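Local coordinates for protein nitroreductase FRM2 (Saccharomyces cerevisiae, PDB 4URP) that reduces 4-nitroquinoline N-oxide with NADH as an FMN-dependent nitroreductase and takes part in the oxidative stress response and in negative regulation of fatty acid metabolism, at residues 95-100 with 162-167; 56-61 with 91-96. All blocks are in the same frame, centred on the assembly; numbering follows the deposited sequence.

Contact 1: residues 95-100 with 162-167. Unlike the reference sequence in segment 95-100: L100 (reference Glu).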
ATOM      1  N   ILE A  95     -14.595   4.003   2.190  1.00 49.51           N
ATOM      2  CA  ILE A  95     -14.438   3.042   1.113  1.00 57.01           C
ATOM      3  C   ILE A  95     -13.530   3.594   0.011  1.00 56.32           C
ATOM      4  O   ILE A  95     -13.650   4.749  -0.393  1.00 62.20           O
ATOM      5  CB  ILE A  95     -15.812   2.577   0.572  1.00 46.70           C
ATOM      6  CG1 ILE A  95     -15.863   2.642  -0.952  1.00 53.92           C
ATOM      7  CG2 ILE A  95     -16.937   3.387   1.187  1.00 34.27           C
ATOM      8  CD1 ILE A  95     -15.449   1.364  -1.617  1.00 60.29           C
ATOM      9  N   PHE A  96     -12.603   2.759  -0.451  1.00 46.19           N
ATOM     10  CA  PHE A  96     -11.590   3.183  -1.410  1.00 49.18           C
ATOM     11  C   PHE A  96     -11.845   2.612  -2.797  1.00 52.69           C
ATOM     12  O   PHE A  96     -12.352   1.501  -2.944  1.00 51.17           O
ATOM     13  CB  PHE A  96     -10.199   2.764  -0.931  1.00 58.26           C
ATOM     14  CG  PHE A  96      -9.816   3.352   0.390  1.00 56.64           C
ATOM     15  CD1 PHE A  96      -9.339   4.643   0.467  1.00 65.14           C
ATOM     16  CD2 PHE A  96      -9.924   2.610   1.552  1.00 56.23           C
ATOM     17  CE1 PHE A  96      -8.982   5.186   1.673  1.00 64.39           C
ATOM     18  CE2 PHE A  96      -9.567   3.151   2.764  1.00 61.17           C
ATOM     19  CZ  PHE A  96      -9.096   4.444   2.824  1.00 54.77           C
ATOM     20  N   PHE A  97     -11.479   3.387  -3.810  1.00 57.05           N
ATOM     21  CA  PHE A  97     -11.649   2.983  -5.197  1.00 55.21           C
ATOM     22  C   PHE A  97     -10.347   3.109  -5.974  1.00 56.80           C
ATOM     23  O   PHE A  97      -9.332   3.567  -5.454  1.00 54.20           O
ATOM     24  CB  PHE A  97     -12.687   3.869  -5.889  1.00 56.56           C
ATOM     25  CG  PHE A  97     -14.048   3.827  -5.267  1.00 57.87           C
ATOM     26  CD1 PHE A  97     -14.957   2.854  -5.633  1.00 54.92           C
ATOM     27  CD2 PHE A  97     -14.427   4.778  -4.340  1.00 57.98           C
ATOM     28  CE1 PHE A  97     -16.209   2.821  -5.078  1.00 51.25           C
ATOM     29  CE2 PHE A  97     -15.681   4.750  -3.779  1.00 56.55           C
ATOM     30  CZ  PHE A  97     -16.576   3.769  -4.150  1.00 52.30           C
ATOM     31  N   THR A  98     -10.400   2.695  -7.235  1.00 57.51           N
ATOM     32  CA  THR A  98      -9.347   2.980  -8.198  1.00 56.68           C
ATOM     33  C   THR A  98      -9.980   3.297  -9.539  1.00 56.29           C
ATOM     34  O   THR A  98     -10.617   2.441 -10.148  1.00 59.36           O
ATOM     35  CB  THR A  98      -8.390   1.797  -8.392  1.00 59.45           C
ATOM     36  OG1 THR A  98      -9.086   0.569  -8.151  1.00 56.92           O
ATOM     37  CG2 THR A  98      -7.206   1.906  -7.444  1.00 53.63           C
ATOM     38  N   ASP A  99      -9.805   4.529  -9.997  1.00 50.74           N
ATOM     39  CA  ASP A  99     -10.337   4.939 -11.289  1.00 52.19           C
ATOM     40  C   ASP A  99      -9.714   4.100 -12.394  1.00 60.48           C
ATOM     41  O   ASP A  99      -8.544   4.264 -12.730  1.00 57.64           O
ATOM     42  CB  ASP A  99     -10.069   6.425 -11.530  1.00 53.59           C
ATOM     43  CG  ASP A  99     -11.007   7.032 -12.549  1.00 63.41           C
ATOM     44  OD1 ASP A  99     -11.557   6.282 -13.384  1.00 57.56           O
ATOM     45  OD2 ASP A  99     -11.201   8.264 -12.514  1.00 66.69           O
ATOM     46  N   LEU A 100     -10.511   3.196 -12.954  1.00 52.91           N
ATOM     47  CA  LEU A 100     -10.057   2.320 -14.026  1.00 54.80           C
ATOM     48  C   LEU A 100      -9.870   3.106 -15.317  1.00 57.79           C
ATOM     49  O   LEU A 100      -9.307   2.602 -16.284  1.00 55.03           O
ATOM     50  CB  LEU A 100     -11.057   1.177 -14.233  1.00 51.84           C
ATOM     51  CG  LEU A 100     -10.505  -0.245 -14.087  1.00 51.60           C
ATOM     52  CD1 LEU A 100      -9.673  -0.642 -15.298  1.00 53.05           C
ATOM     53  CD2 LEU A 100      -9.684  -0.358 -12.813  1.00 43.61           C
ATOM     54  N   ILE A 162     -19.127   4.710 -12.618  1.00 72.06           N
ATOM     55  CA  ILE A 162     -19.164   3.256 -12.751  1.00 77.41           C
ATOM     56  C   ILE A 162     -17.774   2.679 -13.004  1.00 80.68           C
ATOM     57  O   ILE A 162     -17.570   1.469 -12.940  1.00 79.24           O
ATOM     58  CB  ILE A 162     -20.113   2.814 -13.888  1.00 68.49           C
ATOM     59  CG1 ILE A 162     -21.238   3.833 -14.079  1.00 78.26           C
ATOM     60  CG2 ILE A 162     -20.679   1.428 -13.611  1.00 60.28           C
ATOM     61  CD1 ILE A 162     -21.007   4.800 -15.226  1.00 76.03           C
ATOM     62  N   ALA A 163     -16.817   3.557 -13.289  1.00 74.35           N
ATOM     63  CA  ALA A 163     -15.444   3.143 -13.546  1.00 69.05           C
ATOM     64  C   ALA A 163     -14.661   2.965 -12.248  1.00 66.17           C
ATOM     65  O   ALA A 163     -13.549   2.443 -12.252  1.00 74.92           O
ATOM     66  CB  ALA A 163     -14.752   4.150 -14.446  1.00 61.02           C
ATOM     67  N   TRP A 164     -15.246   3.400 -11.138  1.00 57.80           N
ATOM     68  CA  TRP A 164     -14.582   3.313  -9.841  1.00 57.75           C
ATOM     69  C   TRP A 164     -14.650   1.910  -9.250  1.00 62.46           C
ATOM     70  O   TRP A 164     -15.638   1.536  -8.624  1.00 64.82           O
ATOM     71  CB  TRP A 164     -15.170   4.332  -8.860  1.00 47.17           C
ATOM     72  CG  TRP A 164     -14.798   5.739  -9.176  1.00 51.98           C
ATOM     73  CD1 TRP A 164     -14.265   6.203 -10.337  1.00 57.57           C
ATOM     74  CD2 TRP A 164     -14.918   6.869  -8.309  1.00 52.83           C
ATOM     75  NE1 TRP A 164     -14.053   7.556 -10.255  1.00 58.86           N
ATOM     76  CE2 TRP A 164     -14.444   7.987  -9.017  1.00 52.34           C
ATOM     77  CE3 TRP A 164     -15.382   7.038  -7.003  1.00 54.04           C
ATOM     78  CZ2 TRP A 164     -14.422   9.260  -8.462  1.00 46.52           C
ATOM     79  CZ3 TRP A 164     -15.358   8.299  -6.457  1.00 57.54           C
ATOM     80  CH2 TRP A 164     -14.881   9.396  -7.185  1.00 53.02           C
ATOM     81  N   THR A 165     -13.589   1.142  -9.460  1.00 63.00           N
ATOM     82  CA  THR A 165     -13.502  -0.221  -8.954  1.00 53.82           C
ATOM     83  C   THR A 165     -13.362  -0.254  -7.440  1.00 57.11           C
ATOM     84  O   THR A 165     -12.453   0.346  -6.883  1.00 60.08           O
ATOM     85  CB  THR A 165     -12.301  -0.950  -9.576  1.00 55.40           C
ATOM     86  OG1 THR A 165     -12.534  -1.141 -10.977  1.00 59.26           O
ATOM     87  CG2 THR A 165     -12.093  -2.303  -8.920  1.00 48.64           C
ATOM     88  N   VAL A 166     -14.274  -0.954  -6.777  1.00 54.41           N
ATOM     89  CA  VAL A 166     -14.257  -1.046  -5.321  1.00 54.75           C
ATOM     90  C   VAL A 166     -13.112  -1.917  -4.816  1.00 54.24           C
ATOM     91  O   VAL A 166     -12.955  -3.061  -5.239  1.00 54.24           O
ATOM     92  CB  VAL A 166     -15.583  -1.611  -4.783  1.00 57.81           C
ATOM     93  CG1 VAL A 166     -15.528  -1.732  -3.281  1.00 67.70           C
ATOM     94  CG2 VAL A 166     -16.741  -0.734  -5.208  1.00 46.45           C
ATOM     95  N   GLN A 167     -12.315  -1.373  -3.903  1.00 53.56           N
ATOM     96  CA  GLN A 167     -11.134  -2.074  -3.412  1.00 55.81           C
ATOM     97  C   GLN A 167     -11.265  -2.513  -1.955  1.00 62.27           C
ATOM     98  O   GLN A 167     -11.040  -3.679  -1.627  1.00 55.19           O
ATOM     99  CB  GLN A 167      -9.891  -1.192  -3.578  1.00 53.33           C
ATOM    100  CG  GLN A 167      -9.616  -0.757  -5.006  1.00 59.61           C
ATOM    101  CD  GLN A 167      -9.014  -1.858  -5.858  1.00 60.55           C
ATOM    102  OE1 GLN A 167      -8.835  -2.987  -5.405  1.00 57.39           O
ATOM    103  NE2 GLN A 167      -8.696  -1.529  -7.104  1.00 60.63           N
TER
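F97 meets W164 and V166 on one face of an antiparallel strand pair, and its flat ring is held from both sides. Over one face lies CE3 of the W164 indole; against the opposite face rests CD1 of I95, 3.7 Å above the plane. The two aromatic groups are oblique, their planes 48° apart, and CD1 of F97 reaches CB of W164 at 3.6 Å. CG of F97 stands anti to the carbonyl carbon (chi1 -60°), which lays the ring alongside V166, where CE1 touches CG2 at 3.6 Å. Were F97 cut back to an alanine, a gap is likely to open between I95 and W164, leaving the indole freer to turn. The side chain of Q167 crosses that of T98 at about a right angle. The backbones join through Q167 N to F96 O at 3.0 Å and, beyond the D99-W164 pair, through L100 N to A163 O at 3.2 Å. D99 sits at the N-cap of helix 100-109, where an aspartate's short carboxylate can reach N of G101 through OD1, while OD2 forms a salt bridge with R54. Helix 149-155 packs on V166, and helix 117-139 lies against T98 and Q167.

Contact 2: residues 56-61 with 91-96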
ATOM      1  N   VAL A  56     -14.627   7.403  -0.867  1.00 64.81           N
ATOM      2  CA  VAL A  56     -15.905   7.934  -0.419  1.00 63.24           C
ATOM      3  C   VAL A  56     -16.137   7.527   1.025  1.00 61.78           C
ATOM      4  O   VAL A  56     -16.033   6.356   1.373  1.00 69.36           O
ATOM      5  CB  VAL A  56     -17.073   7.430  -1.290  1.00 55.14           C
ATOM      6  CG1 VAL A  56     -18.363   7.398  -0.493  1.00 49.66           C
ATOM      7  CG2 VAL A  56     -17.223   8.304  -2.528  1.00 58.71           C
ATOM      8  N   ILE A  57     -16.420   8.507   1.873  1.00 59.96           N
ATOM      9  CA  ILE A  57     -16.770   8.234   3.257  1.00 59.24           C
ATOM     10  C   ILE A  57     -18.277   8.257   3.403  1.00 62.98           C
ATOM     11  O   ILE A  57     -18.939   9.158   2.903  1.00 70.28           O
ATOM     12  CB  ILE A  57     -16.153   9.272   4.206  1.00 58.22           C
ATOM     13  CG1 ILE A  57     -14.648   9.027   4.339  1.00 65.62           C
ATOM     14  CG2 ILE A  57     -16.820   9.216   5.577  1.00 56.78           C
ATOM     15  CD1 ILE A  57     -13.994   9.882   5.389  1.00 79.61           C
ATOM     16  N   ILE A  58     -18.823   7.253   4.073  1.00 65.64           N
ATOM     17  CA  ILE A  58     -20.260   7.185   4.256  1.00 62.88           C
ATOM     18  C   ILE A  58     -20.600   7.030   5.734  1.00 64.93           C
ATOM     19  O   ILE A  58     -19.861   6.400   6.490  1.00 60.30           O
ATOM     20  CB  ILE A  58     -20.875   6.054   3.403  1.00 61.54           C
ATOM     21  CG1 ILE A  58     -22.278   6.444   2.936  1.00 74.30           C
ATOM     22  CG2 ILE A  58     -20.863   4.726   4.149  1.00 57.29           C
ATOM     23  CD1 ILE A  58     -22.829   5.537   1.866  1.00 66.21           C
ATOM     24  N   VAL A  59     -21.705   7.641   6.147  1.00 72.92           N
ATOM     25  CA  VAL A  59     -22.101   7.651   7.550  1.00 64.27           C
ATOM     26  C   VAL A  59     -23.616   7.655   7.717  1.00 69.12           C
ATOM     27  O   VAL A  59     -24.362   7.722   6.742  1.00 78.03           O
ATOM     28  CB  VAL A  59     -21.538   8.882   8.285  1.00 62.00           C
ATOM     29  CG1 VAL A  59     -20.107   8.631   8.748  1.00 61.80           C
ATOM     30  CG2 VAL A  59     -21.621  10.116   7.399  1.00 76.06           C
ATOM     31  N   GLY A  60     -24.055   7.584   8.968  1.00 66.63           N
ATOM     32  CA  GLY A  60     -25.461   7.685   9.308  1.00 78.58           C
ATOM     33  C   GLY A  60     -26.316   6.587   8.718  1.00 74.68           C
ATOM     34  O   GLY A  60     -25.945   5.416   8.726  1.00 64.32           O
ATOM     35  N   ASP A  61     -27.478   6.973   8.203  1.00 73.97           N
ATOM     36  CA  ASP A  61     -28.410   6.023   7.603  1.00 84.70           C
ATOM     37  C   ASP A  61     -28.024   5.683   6.172  1.00 78.88           C
ATOM     38  O   ASP A  61     -28.718   4.919   5.505  1.00 70.36           O
ATOM     39  CB  ASP A  61     -29.836   6.574   7.645  1.00 83.25           C
ATOM     40  CG  ASP A  61     -30.484   6.400   9.000  1.00 80.14           C
ATOM     41  OD1 ASP A  61     -30.186   7.199   9.912  1.00 86.45           O
ATOM     42  OD2 ASP A  61     -31.292   5.460   9.153  1.00 72.35           O
ATOM     43  N   TYR A  91     -19.673   4.132  13.349  1.00 59.28           N
ATOM     44  CA  TYR A  91     -20.100   5.495  13.070  1.00 65.80           C
ATOM     45  C   TYR A  91     -20.248   5.675  11.569  1.00 61.78           C
ATOM     46  O   TYR A  91     -21.119   6.403  11.104  1.00 65.15           O
ATOM     47  CB  TYR A  91     -19.092   6.498  13.631  1.00 66.68           C
ATOM     48  CG  TYR A  91     -19.610   7.919  13.707  1.00 65.02           C
ATOM     49  CD1 TYR A  91     -20.403   8.332  14.769  1.00 67.20           C
ATOM     50  CD2 TYR A  91     -19.295   8.848  12.724  1.00 62.90           C
ATOM     51  CE1 TYR A  91     -20.876   9.632  14.846  1.00 68.47           C
ATOM     52  CE2 TYR A  91     -19.764  10.151  12.794  1.00 66.68           C
ATOM     53  CZ  TYR A  91     -20.554  10.536  13.858  1.00 77.87           C
ATOM     54  OH  TYR A  91     -21.024  11.828  13.935  1.00 74.27           O
ATOM     55  N   GLY A  92     -19.393   4.994  10.816  1.00 58.86           N
ATOM     56  CA  GLY A  92     -19.435   5.048   9.368  1.00 52.73           C
ATOM     57  C   GLY A  92     -18.371   4.159   8.762  1.00 52.28           C
ATOM     58  O   GLY A  92     -17.826   3.287   9.434  1.00 54.63           O
ATOM     59  N   SER A  93     -18.070   4.378   7.489  1.00 58.88           N
ATOM     60  CA  SER A  93     -17.049   3.587   6.820  1.00 60.22           C
ATOM     61  C   SER A  93     -16.415   4.342   5.664  1.00 60.74           C
ATOM     62  O   SER A  93     -17.102   4.978   4.868  1.00 62.19           O
ATOM     63  CB  SER A  93     -17.633   2.268   6.313  1.00 54.10           C
ATOM     64  OG  SER A  93     -18.454   2.480   5.176  1.00 53.80           O
ATOM     65  N   VAL A  94     -15.095   4.263   5.582  1.00 57.91           N
ATOM     66  CA  VAL A  94     -14.365   4.808   4.454  1.00 53.98           C
ATOM     67  C   VAL A  94     -14.191   3.716   3.418  1.00 49.82           C
ATOM     68  O   VAL A  94     -13.705   2.633   3.724  1.00 47.73           O
ATOM     69  CB  VAL A  94     -12.968   5.299   4.870  1.00 54.86           C
ATOM     70  CG1 VAL A  94     -12.302   6.027   3.712  1.00 51.66           C
ATOM     71  CG2 VAL A  94     -13.064   6.193   6.088  1.00 51.19           C
ATOM     72  N   ILE A  95     -14.595   4.003   2.190  1.00 49.51           N
ATOM     73  CA  ILE A  95     -14.438   3.042   1.113  1.00 57.01           C
ATOM     74  C   ILE A  95     -13.530   3.594   0.011  1.00 56.32           C
ATOM     75  O   ILE A  95     -13.650   4.749  -0.393  1.00 62.20           O
ATOM     76  CB  ILE A  95     -15.812   2.577   0.572  1.00 46.70           C
ATOM     77  CG1 ILE A  95     -15.863   2.642  -0.952  1.00 53.92           C
ATOM     78  CG2 ILE A  95     -16.937   3.387   1.187  1.00 34.27           C
ATOM     79  CD1 ILE A  95     -15.449   1.364  -1.617  1.00 60.29           C
ATOM     80  N   PHE A  96     -12.603   2.759  -0.451  1.00 46.19           N
ATOM     81  CA  PHE A  96     -11.590   3.183  -1.410  1.00 49.18           C
ATOM     82  C   PHE A  96     -11.845   2.612  -2.797  1.00 52.69           C
ATOM     83  O   PHE A  96     -12.352   1.501  -2.944  1.00 51.17           O
ATOM     84  CB  PHE A  96     -10.199   2.764  -0.931  1.00 58.26           C
ATOM     85  CG  PHE A  96      -9.816   3.352   0.390  1.00 56.64           C
ATOM     86  CD1 PHE A  96      -9.339   4.643   0.467  1.00 65.14           C
ATOM     87  CD2 PHE A  96      -9.924   2.610   1.552  1.00 56.23           C
ATOM     88  CE1 PHE A  96      -8.982   5.186   1.673  1.00 64.39           C
ATOM     89  CE2 PHE A  96      -9.567   3.151   2.764  1.00 61.17           C
ATOM     90  CZ  PHE A  96      -9.096   4.444   2.824  1.00 54.77           C
TER
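An antiparallel ladder joins strand 55-59, outermost in its own chain's sheet, to strand 92-99, here running from V56 beside I95 to V59 beside G92. V56 and I95 form a hydrogen-bonded pair: V56 N gives its hydrogen to I95 O at 2.9 Å, nearly straight at 168°, and I95 N returns the bond to V56 O. Two residues on, I58 and S93 repeat the exchange, with S93 N to I58 O at 2.9 Å. The non-hydrogen-bonded pair between them, I57 with V94, brings two side chains together. CG1 of I57, anti to the carbonyl carbon (chi1 -73°), which turns it toward V94, packs on CG2 of V94 at 3.7 Å; branched aliphatic residues suit this buried place, and V33 and V37 of helix 31-41 pack on I57. The other face carries I58 and S93, CG2 of I58 lying 3.5 Å from OG of S93, and H63 of helix 60-73 touches both side chains. At the start of strand 92-99, Y91 and G92 both face F172 across the other edge, a classic beta bulge. Glycine fits at G92 because a CB would run into V59 CG1 and I58 O. V59 instead lies close against the backbone, its CG1 3.7 Å from CA of G92, and the same methyl meets CD2 of the Y91 ring at 4.1 Å. From the second subunit, V188 packs on V56 and N190 on I58.

Overall arrangement
After helices 7-12 and 31-41 the chain lays down strand 55-59, runs through helix 60-73, and returns along strand 92-99; contact 2 closes this excursion at the near half of the returning strand. The far half of the same strand opens contact 1, which closes only after helices 100-109, 117-139 and 149-155 have passed and strand 164-172 arrives. The two closures therefore follow one another, neither nesting nor crossing except for the overlap at I95 and F96. Together they tie strands 55-59 and 164-172 to the two edges of strand 92-99. The contacts, centred about 15 Å apart, also touch directly where F97 packs on V56.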